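PDB 3EC6: general stress protein 26 from Bacillus anthracis, which is of unknown function but binds flavin-adenine dinucleotide and probably acts as a flavin-dependent member of the pyridoxamine 5'-phosphate oxidase family. Local coordinates for residues G14-V19 / F32-H37; K51-I56 / N112-K117; Y77-G82 / T122-D127. All coordinates share one frame; numbering follows the deposited sequence.

Interaction 1: residues G14-V19 / F32-H37; sequences GQRTGV and FMMFFH. With FAD (flavin-adenine dinucleotide), chain B.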
# COMPACT_ATOMS: atom_id res chain seq x y z
N GLY A 14 7.45 -12.60 10.83
CA GLY A 14 7.69 -13.25 9.53
C GLY A 14 8.41 -12.36 8.53
O GLY A 14 9.32 -11.56 8.90
N GLN A 15 8.05 -12.47 7.26
CA GLN A 15 8.76 -11.62 6.27
C GLN A 15 8.62 -10.12 6.55
O GLN A 15 7.63 -9.64 7.07
CB GLN A 15 8.46 -11.97 4.80
CG GLN A 15 9.69 -11.69 3.84
CD GLN A 15 9.65 -10.29 3.13
OE1 GLN A 15 10.69 -9.62 2.98
NE2 GLN A 15 8.46 -9.88 2.70
N ARG A 16 9.65 -9.39 6.17
CA ARG A 16 9.80 -8.01 6.59
C ARG A 16 9.15 -6.96 5.66
O ARG A 16 8.89 -5.86 6.09
CB ARG A 16 11.30 -7.69 6.78
CG ARG A 16 11.82 -7.93 8.21
CD ARG A 16 13.26 -7.50 8.37
NE ARG A 16 13.82 -8.19 9.53
CZ ARG A 16 14.63 -9.25 9.44
NH1 ARG A 16 15.05 -9.66 8.23
NH2 ARG A 16 15.07 -9.86 10.55
N THR A 17 8.91 -7.28 4.39
CA THR A 17 8.46 -6.23 3.43
C THR A 17 6.97 -6.00 3.53
O THR A 17 6.20 -6.94 3.42
CB THR A 17 8.85 -6.48 1.94
OG1 THR A 17 10.28 -6.65 1.85
CG2 THR A 17 8.41 -5.31 1.10
N GLY A 18 6.58 -4.76 3.75
CA GLY A 18 5.18 -4.37 3.81
C GLY A 18 4.99 -3.07 3.05
O GLY A 18 5.89 -2.61 2.32
N VAL A 19 3.84 -2.42 3.28
CA VAL A 19 3.53 -1.15 2.63
C VAL A 19 3.30 -0.10 3.70
O VAL A 19 2.51 -0.34 4.61
CB VAL A 19 2.25 -1.27 1.80
CG1 VAL A 19 1.93 0.03 1.15
CG2 VAL A 19 2.43 -2.41 0.71
N PHE A 32 6.69 0.50 -0.61
CA PHE A 32 7.22 -0.73 0.00
C PHE A 32 8.34 -0.34 0.95
O PHE A 32 9.19 0.48 0.62
CB PHE A 32 7.72 -1.72 -1.08
CG PHE A 32 6.63 -2.16 -2.02
CD1 PHE A 32 5.64 -3.01 -1.55
CD2 PHE A 32 6.58 -1.70 -3.35
CE1 PHE A 32 4.60 -3.41 -2.39
CE2 PHE A 32 5.55 -2.13 -4.20
CZ PHE A 32 4.58 -2.98 -3.71
N MSE A 33 8.37 -0.98 2.11
CA MSE A 33 9.39 -0.71 3.15
C MSE A 33 9.62 -2.03 3.92
O MSE A 33 8.68 -2.86 4.05
CB MSE A 33 9.01 0.41 4.15
CG MSE A 33 8.59 1.70 3.46
SE MSE A 33 10.06 2.62 2.64
CE MSE A 33 10.43 3.94 3.94
N MSE A 34 10.85 -2.25 4.39
CA MSE A 34 11.13 -3.33 5.33
C MSE A 34 10.73 -2.91 6.74
O MSE A 34 11.07 -1.82 7.19
CB MSE A 34 12.62 -3.65 5.31
CG MSE A 34 13.01 -4.05 3.96
SE MSE A 34 14.85 -4.58 3.84
CE MSE A 34 15.16 -4.93 5.68
N PHE A 35 10.05 -3.79 7.45
CA PHE A 35 9.61 -3.46 8.81
C PHE A 35 10.33 -4.23 9.89
O PHE A 35 10.38 -5.49 9.85
CB PHE A 35 8.07 -3.70 8.94
CG PHE A 35 7.25 -2.68 8.24
CD1 PHE A 35 6.75 -1.58 8.93
CD2 PHE A 35 7.02 -2.81 6.85
CE1 PHE A 35 5.97 -0.59 8.23
CE2 PHE A 35 6.28 -1.79 6.17
CZ PHE A 35 5.76 -0.71 6.85
N PHE A 36 10.80 -3.50 10.91
CA PHE A 36 11.31 -4.11 12.15
C PHE A 36 10.37 -3.81 13.29
O PHE A 36 9.36 -3.15 13.10
CB PHE A 36 12.69 -3.49 12.47
CG PHE A 36 13.61 -3.53 11.31
CD1 PHE A 36 14.33 -4.66 11.02
CD2 PHE A 36 13.67 -2.44 10.43
CE1 PHE A 36 15.16 -4.71 9.87
CE2 PHE A 36 14.52 -2.47 9.29
CZ PHE A 36 15.25 -3.60 9.02
N HIS A 37 10.65 -4.32 14.49
CA HIS A 37 9.67 -4.06 15.55
C HIS A 37 10.29 -4.26 16.93
O HIS A 37 11.35 -4.94 17.06
CB HIS A 37 8.46 -5.00 15.39
CG HIS A 37 8.73 -6.35 15.91
ND1 HIS A 37 9.48 -7.26 15.22
CD2 HIS A 37 8.40 -6.93 17.10
CE1 HIS A 37 9.62 -8.36 15.95
NE2 HIS A 37 8.96 -8.19 17.08
PA FAD B . 11.54 9.57 -2.12
O1A FAD B . 11.75 10.65 -1.07
O2A FAD B . 12.83 9.02 -2.70
O5B FAD B . 10.74 10.14 -3.43
C5B FAD B . 10.32 9.18 -4.37
C4B FAD B . 8.81 9.38 -4.42
O4B FAD B . 8.55 10.62 -5.10
C3B FAD B . 8.17 8.23 -5.19
O3B FAD B . 7.57 7.29 -4.30
C2B FAD B . 7.22 8.97 -6.15
O2B FAD B . 5.93 9.07 -5.58
C1B FAD B . 7.81 10.37 -6.29
N9A FAD B . 8.72 10.47 -7.45
C8A FAD B . 9.44 9.43 -8.01
N7A FAD B . 10.15 9.90 -9.06
C5A FAD B . 9.92 11.22 -9.18
C6A FAD B . 10.40 12.15 -10.10
N6A FAD B . 11.00 11.71 -11.21
N1A FAD B . 9.97 13.46 -9.99
C2A FAD B . 9.08 13.83 -8.98
N3A FAD B . 8.60 12.89 -8.08
C4A FAD B . 9.02 11.60 -8.18
N1 FAD B . 13.38 2.43 1.15
C2 FAD B . 13.83 2.73 2.42
O2 FAD B . 14.26 3.87 2.58
N3 FAD B . 13.74 1.82 3.45
C4 FAD B . 13.24 0.55 3.23
O4 FAD B . 13.17 -0.28 4.18
C4X FAD B . 12.84 0.20 1.92
N5 FAD B . 12.35 -1.08 1.69
C5X FAD B . 11.97 -1.41 0.40
C6 FAD B . 11.50 -2.72 0.19
C7 FAD B . 11.08 -3.04 -1.10
C7M FAD B . 10.59 -4.45 -1.34
C8 FAD B . 11.13 -2.10 -2.15
C8M FAD B . 10.65 -2.41 -3.56
C9 FAD B . 11.55 -0.78 -1.91
C9A FAD B . 11.99 -0.44 -0.62
N10 FAD B . 12.44 0.85 -0.37
C10 FAD B . 12.89 1.16 0.92
C1' FAD B . 12.37 1.97 -1.36
C2' FAD B . 11.13 2.86 -1.21
O2' FAD B . 9.93 2.10 -1.38
C3' FAD B . 11.17 3.90 -2.34
O3' FAD B . 12.42 4.60 -2.20
C4' FAD B . 10.00 4.87 -2.25
O4' FAD B . 9.87 5.68 -3.46
C5' FAD B . 10.16 5.80 -1.04
O5' FAD B . 9.09 6.73 -1.03
P FAD B . 9.51 8.23 -0.63
O1P FAD B . 8.37 9.21 -0.91
O2P FAD B . 10.15 8.31 0.73
O3P FAD B . 10.65 8.33 -1.74
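Arg16 O accepts the backbone N-H of Phe35 at 2.7 Å (N to O), the shortest bond between residues 14-19 and 32-37. Met34 CA adds a C-H contact to the same oxygen, and the Phe35 ring brings its edge to it. Two residues further along, Gly18 and Met33 form a hydrogen-bonded antiparallel pair, with Gly18 N 2.8 Å from Met33 O. Gly18 has no side chain, and the Phe35 ring lies against its backbone, with CE2 3.6 Å from Gly18 C. This is the hairpin of strands 17-24 and 27-38 in the FMN-binding split-barrel fold, and residues 32-34 run beside the flavin. Met34 N donates to FAD O4 at 3.1 Å and weakly to N5. Phe32 O accepts from the ribityl O2' at 2.7 Å. Met33, a selenomethionine, bends at chi2 (-71°) and chi3, which brings SE 3.6 Å from FAD C10. Thr17 CG2, anti to the backbone N, touches the methyl C7M at 3.4 Å. The Val19 and Phe32 side chains lie side by side, and CG2 meets CE1. From the second subunit, Arg68 makes a cation-pi contact with the Phe32 ring and Tyr77 meets it edge-to-face.

Interaction 2: residues K51-I56 / N112-K117; sequences KKITDI and NYVLIK. With FAD (flavin-adenine dinucleotide), chain B.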
# COMPACT_ATOMS: atom_id res chain seq x y z
N LYS A 51 10.79 11.70 1.26
CA LYS A 51 9.50 12.37 1.24
C LYS A 51 8.56 11.76 2.27
O LYS A 51 7.72 12.45 2.77
CB LYS A 51 8.88 12.38 -0.16
CG LYS A 51 9.56 13.34 -1.13
CD LYS A 51 9.01 13.03 -2.56
CE LYS A 51 9.94 13.51 -3.67
NZ LYS A 51 10.04 14.99 -3.69
N LYS A 52 8.73 10.48 2.61
CA LYS A 52 7.88 9.89 3.66
C LYS A 52 8.12 10.61 4.97
O LYS A 52 7.21 10.79 5.75
CB LYS A 52 8.17 8.41 3.86
CG LYS A 52 7.97 7.56 2.62
CD LYS A 52 6.52 7.63 2.10
CE LYS A 52 5.73 6.44 2.41
NZ LYS A 52 4.33 6.61 1.96
N ILE A 53 9.35 11.04 5.20
CA ILE A 53 9.63 11.81 6.40
C ILE A 53 8.94 13.16 6.34
O ILE A 53 8.36 13.58 7.33
CB ILE A 53 11.16 11.97 6.64
CG1 ILE A 53 11.90 10.61 6.74
CG2 ILE A 53 11.43 12.87 7.85
CD1 ILE A 53 11.49 9.70 7.84
N THR A 54 8.99 13.87 5.19
CA THR A 54 8.25 15.11 5.05
C THR A 54 6.73 14.92 5.21
O THR A 54 6.07 15.78 5.81
CB THR A 54 8.55 15.74 3.67
OG1 THR A 54 9.97 15.89 3.60
CG2 THR A 54 7.88 17.13 3.51
N ASP A 55 6.22 13.80 4.68
CA ASP A 55 4.78 13.48 4.79
C ASP A 55 4.45 13.46 6.27
O ASP A 55 3.51 14.15 6.71
CB ASP A 55 4.41 12.11 4.22
CG ASP A 55 4.53 12.03 2.74
OD1 ASP A 55 4.62 13.09 2.05
OD2 ASP A 55 4.53 10.90 2.25
N ILE A 56 5.24 12.65 7.01
CA ILE A 56 4.98 12.37 8.45
C ILE A 56 5.09 13.71 9.17
O ILE A 56 4.27 14.00 10.02
CB ILE A 56 5.85 11.21 9.03
CG1 ILE A 56 5.40 9.87 8.41
CG2 ILE A 56 5.86 11.14 10.59
CD1 ILE A 56 6.35 8.71 8.64
N ASN A 112 22.51 10.13 7.68
CA ASN A 112 21.23 10.12 7.01
C ASN A 112 20.26 9.01 7.48
O ASN A 112 19.10 9.06 7.13
CB ASN A 112 21.40 10.03 5.49
CG ASN A 112 22.15 11.25 4.93
OD1 ASN A 112 21.85 12.39 5.36
ND2 ASN A 112 23.05 11.05 3.99
N TYR A 113 20.76 8.05 8.26
CA TYR A 113 19.90 6.93 8.71
C TYR A 113 19.03 7.40 9.88
O TYR A 113 19.52 7.81 10.93
CB TYR A 113 20.85 5.80 9.13
CG TYR A 113 20.26 4.56 9.80
CD1 TYR A 113 18.89 4.24 9.70
CD2 TYR A 113 21.13 3.67 10.49
CE1 TYR A 113 18.39 3.13 10.30
CE2 TYR A 113 20.64 2.50 11.09
CZ TYR A 113 19.25 2.27 10.98
OH TYR A 113 18.76 1.12 11.57
N VAL A 114 17.73 7.31 9.68
CA VAL A 114 16.81 7.52 10.81
C VAL A 114 15.82 6.38 10.76
O VAL A 114 15.70 5.66 9.74
CB VAL A 114 16.04 8.86 10.71
CG1 VAL A 114 17.03 10.03 10.78
CG2 VAL A 114 15.21 8.94 9.39
N LEU A 115 15.10 6.23 11.85
CA LEU A 115 13.99 5.27 11.90
C LEU A 115 12.65 6.02 11.93
O LEU A 115 12.50 7.02 12.62
CB LEU A 115 14.08 4.38 13.15
CG LEU A 115 15.25 3.40 13.19
CD1 LEU A 115 15.39 2.86 14.62
CD2 LEU A 115 15.07 2.27 12.18
N ILE A 116 11.68 5.49 11.17
CA ILE A 116 10.30 5.91 11.39
C ILE A 116 9.69 4.93 12.42
O ILE A 116 9.72 3.73 12.22
CB ILE A 116 9.54 5.82 10.12
CG1 ILE A 116 10.12 6.76 9.08
CG2 ILE A 116 8.07 6.13 10.41
CD1 ILE A 116 9.45 6.60 7.68
N LYS A 117 9.19 5.48 13.53
CA LYS A 117 8.63 4.72 14.63
C LYS A 117 7.13 4.79 14.50
O LYS A 117 6.55 5.87 14.40
CB LYS A 117 9.06 5.35 15.97
CG LYS A 117 8.33 4.73 17.14
CD LYS A 117 8.91 5.26 18.44
CE LYS A 117 8.14 4.77 19.65
NZ LYS A 117 8.67 5.40 20.90
PA FAD B . 11.54 9.57 -2.12
O1A FAD B . 11.75 10.65 -1.07
O2A FAD B . 12.83 9.02 -2.70
O5B FAD B . 10.74 10.14 -3.43
C5B FAD B . 10.32 9.18 -4.37
C4B FAD B . 8.81 9.38 -4.42
O4B FAD B . 8.55 10.62 -5.10
C3B FAD B . 8.17 8.23 -5.19
O3B FAD B . 7.57 7.29 -4.30
C2B FAD B . 7.22 8.97 -6.15
O2B FAD B . 5.93 9.07 -5.58
C1B FAD B . 7.81 10.37 -6.29
N9A FAD B . 8.72 10.47 -7.45
C8A FAD B . 9.44 9.43 -8.01
N7A FAD B . 10.15 9.90 -9.06
C5A FAD B . 9.92 11.22 -9.18
C6A FAD B . 10.40 12.15 -10.10
N6A FAD B . 11.00 11.71 -11.21
N1A FAD B . 9.97 13.46 -9.99
C2A FAD B . 9.08 13.83 -8.98
N3A FAD B . 8.60 12.89 -8.08
C4A FAD B . 9.02 11.60 -8.18
N1 FAD B . 13.38 2.43 1.15
C2 FAD B . 13.83 2.73 2.42
O2 FAD B . 14.26 3.87 2.58
N3 FAD B . 13.74 1.82 3.45
C4 FAD B . 13.24 0.55 3.23
O4 FAD B . 13.17 -0.28 4.18
C4X FAD B . 12.84 0.20 1.92
N5 FAD B . 12.35 -1.08 1.69
C5X FAD B . 11.97 -1.41 0.40
C6 FAD B . 11.50 -2.72 0.19
C7 FAD B . 11.08 -3.04 -1.10
C7M FAD B . 10.59 -4.45 -1.34
C8 FAD B . 11.13 -2.10 -2.15
C8M FAD B . 10.65 -2.41 -3.56
C9 FAD B . 11.55 -0.78 -1.91
C9A FAD B . 11.99 -0.44 -0.62
N10 FAD B . 12.44 0.85 -0.37
C10 FAD B . 12.89 1.16 0.92
C1' FAD B . 12.37 1.97 -1.36
C2' FAD B . 11.13 2.86 -1.21
O2' FAD B . 9.93 2.10 -1.38
C3' FAD B . 11.17 3.90 -2.34
O3' FAD B . 12.42 4.60 -2.20
C4' FAD B . 10.00 4.87 -2.25
O4' FAD B . 9.87 5.68 -3.46
C5' FAD B . 10.16 5.80 -1.04
O5' FAD B . 9.09 6.73 -1.03
P FAD B . 9.51 8.23 -0.63
O1P FAD B . 8.37 9.21 -0.91
O2P FAD B . 10.15 8.31 0.73
O3P FAD B . 10.65 8.33 -1.74
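Helix 51-58 packs against strand 113-126 of the split-barrel sheet, and its first turn holds the FAD diphosphate. Between residues 51-56 and 112-117 the contact is wholly apolar. Ile116 is its centre. Its side chain sets out toward the helix and meets two isoleucines about one helical turn apart. Ile53 CD1 presses on Ile116 CG1 at 3.5 Å, a tight carbon pair. Ile56 reaches the same side chain with its own CD1, 3.6 Å from Ile116 CG2. Ile116 holds CG1 anti to the carbonyl carbon (chi1 -63°) and CG2 anti to the backbone N. CG1 meets Ile53, CG2 meets Ile56, and CD1 touches both. Two residues earlier in the strand, Val114 CG2 lies 4.1 Å from Ile53 CD1. The short helix and strand axes are 10.4 Å apart and inclined at 45°. Leu20, Ala84 and Ile86 extend the apolar layer, and Thr22 packs on Ile56.

The N-terminal end of the segment turns to the cofactor. Lys51 N donates to FAD O1A at 2.7 Å, and the bond is nearly straight. Lys52 N donates to FAD O2P at 3.2 Å on the other phosphate. The aliphatic part of Lys51 runs alongside the ribose ring oxygen O4B and the ester oxygen O5B. Lys52 bends at chi2 and chi3 and leads its NZ back to Thr22 OG1, His29 ND1 and Leu20 O. Its CG still lies beside O2P. The positive end of the helix dipole probably favours the diphosphate here. Asp55 forms a salt bridge with Arg24, which also binds the FAD. Backbone amides at a helix N-terminus binding phosphate oxygens are a familiar phosphate-binding arrangement.

Interaction 3: residues Y77-G82 / T122-D127; sequences YIEVEG and TIYYID. With FAD (flavin-adenine dinucleotide), chain C.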
# COMPACT_ATOMS: atom_id res chain seq x y z
N TYR A 77 -2.62 -11.59 7.06
CA TYR A 77 -1.83 -10.39 7.20
C TYR A 77 -2.45 -9.44 8.19
O TYR A 77 -3.57 -9.68 8.69
CB TYR A 77 -1.63 -9.68 5.86
CG TYR A 77 -2.90 -9.19 5.19
CD1 TYR A 77 -3.24 -7.84 5.23
CD2 TYR A 77 -3.71 -10.08 4.45
CE1 TYR A 77 -4.43 -7.39 4.60
CE2 TYR A 77 -4.87 -9.66 3.82
CZ TYR A 77 -5.19 -8.29 3.87
OH TYR A 77 -6.34 -7.85 3.23
N ILE A 78 -1.75 -8.33 8.43
CA ILE A 78 -2.28 -7.33 9.38
C ILE A 78 -2.37 -5.95 8.73
O ILE A 78 -1.67 -5.64 7.74
CB ILE A 78 -1.45 -7.22 10.68
CG1 ILE A 78 -0.02 -6.74 10.39
CG2 ILE A 78 -1.47 -8.55 11.50
CD1 ILE A 78 0.76 -6.47 11.70
N GLU A 79 -3.22 -5.12 9.30
CA GLU A 79 -3.28 -3.71 8.93
C GLU A 79 -3.05 -2.96 10.22
O GLU A 79 -3.62 -3.34 11.26
CB GLU A 79 -4.69 -3.30 8.52
CG GLU A 79 -5.17 -3.76 7.26
CD GLU A 79 -6.50 -3.02 6.96
OE1 GLU A 79 -6.60 -1.78 7.18
OE2 GLU A 79 -7.43 -3.70 6.51
N VAL A 80 -2.23 -1.94 10.18
CA VAL A 80 -1.91 -1.17 11.39
C VAL A 80 -2.23 0.29 11.12
O VAL A 80 -1.84 0.81 10.09
CB VAL A 80 -0.42 -1.31 11.76
CG1 VAL A 80 -0.08 -0.46 12.97
CG2 VAL A 80 0.01 -2.82 11.88
N GLU A 81 -2.98 0.91 12.03
CA GLU A 81 -3.21 2.37 12.04
C GLU A 81 -2.53 2.96 13.26
O GLU A 81 -2.65 2.44 14.36
CB GLU A 81 -4.70 2.72 12.16
CG GLU A 81 -5.59 2.13 11.07
CD GLU A 81 -7.06 2.24 11.41
OE1 GLU A 81 -7.44 2.92 12.39
OE2 GLU A 81 -7.87 1.63 10.70
N GLY A 82 -1.77 4.03 13.07
CA GLY A 82 -1.16 4.68 14.24
C GLY A 82 -0.46 5.96 13.81
O GLY A 82 -0.54 6.34 12.65
N THR A 122 -4.43 0.76 16.43
CA THR A 122 -5.31 -0.37 16.13
C THR A 122 -4.55 -1.33 15.21
O THR A 122 -3.89 -0.88 14.27
CB THR A 122 -6.61 0.08 15.43
OG1 THR A 122 -7.18 1.14 16.21
CG2 THR A 122 -7.63 -1.08 15.30
N ILE A 123 -4.59 -2.63 15.54
CA ILE A 123 -4.04 -3.62 14.60
C ILE A 123 -5.17 -4.55 14.23
O ILE A 123 -5.77 -5.19 15.13
CB ILE A 123 -2.86 -4.40 15.19
CG1 ILE A 123 -1.71 -3.42 15.57
CG2 ILE A 123 -2.39 -5.48 14.16
CD1 ILE A 123 -0.49 -4.12 16.13
N TYR A 124 -5.46 -4.65 12.94
CA TYR A 124 -6.47 -5.58 12.45
C TYR A 124 -5.77 -6.83 11.94
O TYR A 124 -4.76 -6.75 11.26
CB TYR A 124 -7.22 -4.97 11.24
CG TYR A 124 -7.99 -3.76 11.58
CD1 TYR A 124 -9.25 -3.87 12.18
CD2 TYR A 124 -7.46 -2.49 11.34
CE1 TYR A 124 -9.98 -2.74 12.53
CE2 TYR A 124 -8.21 -1.33 11.70
CZ TYR A 124 -9.46 -1.49 12.29
OH TYR A 124 -10.21 -0.38 12.66
N TYR A 125 -6.33 -7.99 12.28
CA TYR A 125 -5.77 -9.25 11.79
C TYR A 125 -6.71 -9.81 10.76
O TYR A 125 -7.92 -10.02 11.06
CB TYR A 125 -5.56 -10.25 12.96
CG TYR A 125 -5.04 -11.58 12.47
CD1 TYR A 125 -3.70 -11.77 12.19
CD2 TYR A 125 -5.94 -12.63 12.24
CE1 TYR A 125 -3.24 -13.01 11.67
CE2 TYR A 125 -5.51 -13.84 11.76
CZ TYR A 125 -4.17 -14.01 11.48
OH TYR A 125 -3.83 -15.27 10.99
N ILE A 126 -6.17 -10.04 9.55
CA ILE A 126 -7.01 -10.42 8.40
C ILE A 126 -6.66 -11.85 8.00
O ILE A 126 -5.55 -12.13 7.52
CB ILE A 126 -6.82 -9.39 7.27
CG1 ILE A 126 -7.19 -8.00 7.81
CG2 ILE A 126 -7.62 -9.78 6.00
CD1 ILE A 126 -6.45 -6.97 7.32
N ASP A 127 -7.62 -12.72 8.30
CA ASP A 127 -7.68 -14.17 8.06
C ASP A 127 -7.43 -15.09 9.24
O ASP A 127 -8.39 -15.54 9.87
CB ASP A 127 -6.98 -14.65 6.80
CG ASP A 127 -7.77 -14.31 5.59
OD1 ASP A 127 -7.19 -14.20 4.47
OD2 ASP A 127 -8.99 -14.09 5.80
PA FAD C . -14.38 -2.57 3.98
O1A FAD C . -15.43 -1.59 3.48
O2A FAD C . -14.86 -4.01 4.03
O5B FAD C . -13.94 -2.26 5.53
C5B FAD C . -12.83 -2.97 6.02
C4B FAD C . -11.85 -1.89 6.42
O4B FAD C . -12.36 -1.24 7.60
C3B FAD C . -10.49 -2.51 6.72
O3B FAD C . -9.59 -2.32 5.63
C2B FAD C . -10.11 -1.84 8.04
O2B FAD C . -9.33 -0.69 7.81
C1B FAD C . -11.44 -1.42 8.67
N9A FAD C . -11.97 -2.46 9.58
C8A FAD C . -11.72 -3.81 9.50
N7A FAD C . -12.36 -4.44 10.51
C5A FAD C . -13.04 -3.52 11.23
C6A FAD C . -13.85 -3.66 12.36
N6A FAD C . -13.80 -4.81 13.05
N1A FAD C . -14.41 -2.52 12.90
C2A FAD C . -14.17 -1.27 12.33
N3A FAD C . -13.36 -1.15 11.20
C4A FAD C . -12.81 -2.27 10.66
N1 FAD C . -11.61 -6.79 -2.31
C2 FAD C . -12.36 -6.35 -3.39
O2 FAD C . -13.46 -5.86 -3.10
N3 FAD C . -11.88 -6.41 -4.67
C4 FAD C . -10.64 -6.96 -4.93
O4 FAD C . -10.21 -7.02 -6.12
C4X FAD C . -9.89 -7.48 -3.86
N5 FAD C . -8.65 -8.05 -4.12
C5X FAD C . -7.92 -8.56 -3.05
C6 FAD C . -6.68 -9.16 -3.35
C7 FAD C . -5.94 -9.64 -2.27
C7M FAD C . -4.61 -10.29 -2.58
C8 FAD C . -6.41 -9.53 -0.95
C8M FAD C . -5.61 -10.02 0.25
C9 FAD C . -7.62 -8.89 -0.66
C9A FAD C . -8.40 -8.41 -1.74
N10 FAD C . -9.62 -7.80 -1.48
C10 FAD C . -10.38 -7.35 -2.56
C1' FAD C . -10.13 -7.49 -0.11
C2' FAD C . -9.83 -6.06 0.36
O2' FAD C . -8.42 -5.82 0.39
C3' FAD C . -10.35 -5.93 1.80
O3' FAD C . -11.75 -6.25 1.76
C4' FAD C . -10.14 -4.53 2.34
O4' FAD C . -10.37 -4.46 3.79
C5' FAD C . -11.08 -3.53 1.64
O5' FAD C . -10.90 -2.25 2.22
P FAD C . -12.27 -1.42 2.44
O1P FAD C . -12.03 -0.19 3.31
O2P FAD C . -13.03 -1.20 1.16
O3P FAD C . -12.98 -2.59 3.27
O HOH W 1 -6.60 3.62 14.89
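Glu79 faces Tyr124 across strands 77-82 and 122-126, and its side chain leads from the sheet to the FAD ribose. CB rests beside the Tyr124 ring, 4.0 Å from CD2. CG, anti to the carbonyl carbon (chi1 -73°), meets Ile126 CD1 at 3.5 Å. The chain then runs extended to the carboxylate. OE1 accepts a hydrogen bond from the ribose O2B at 3.0 Å, and OE2 accepts one from O3B at 2.7 Å. His63 also binds OE1. The two ribose hydroxyls are thus held by the two oxygens of one carboxylate.

The strands run antiparallel, and backbone bonds join Tyr77 to Ile126, Glu79 to Tyr124 and Glu81 to Thr122. The other face carries Ile78, Val80, Ile123 and Tyr125, and helix 4-13 covers part of it. On the FAD face, Ile126 lies over the ring of Tyr77 in a CH-pi contact, with CB 3.9 Å from the centroid. Tyr77 CG lies between the backbone N and the carbonyl carbon (chi1 63°), which brings the ring face against Ile126. Tyr77 CE2 also touches the flavin methyl C8M.

The Tyr124 ring has FAD over one face and Thr122 CG2 over the opposite one. Its CE1 comes 3.4 Å from the adenine C5A. Glu81 OE2 reaches the ring edge at CE2, 3.1 Å away, and the two planes are 55° apart. The other oxygen of Glu81, OE1, shares a water with Thr122 OG1. Acid next to a ring edge probably suits the partly positive C-H rim of an aromatic. Two ribose hydroxyls donating to one carboxylate, with Tyr124 against the adenine, are consistent with holding the adenosine half, while Tyr77 meets the flavin end.

The three contacts all reach one antiparallel sheet and serve two FAD sites. Interactions 1 and 2 touch the same FAD: residues 32-34 meet its isoalloxazine and ribityl parts, and the helix start of 51-56 meets its diphosphate. Their centres are 15 Å apart. Interaction 3 touches the other FAD, whose ribityl O2' is hydrogen-bonded to Phe32 O of the second subunit. Each site is therefore built from both chains of the dimer. Interactions 2 and 3 share strand 113-126 but lie on opposite sides of the chain's centre, 22 Å apart between centres. Interactions 1 and 3 have centres 14 Å apart, and both touch the second subunit.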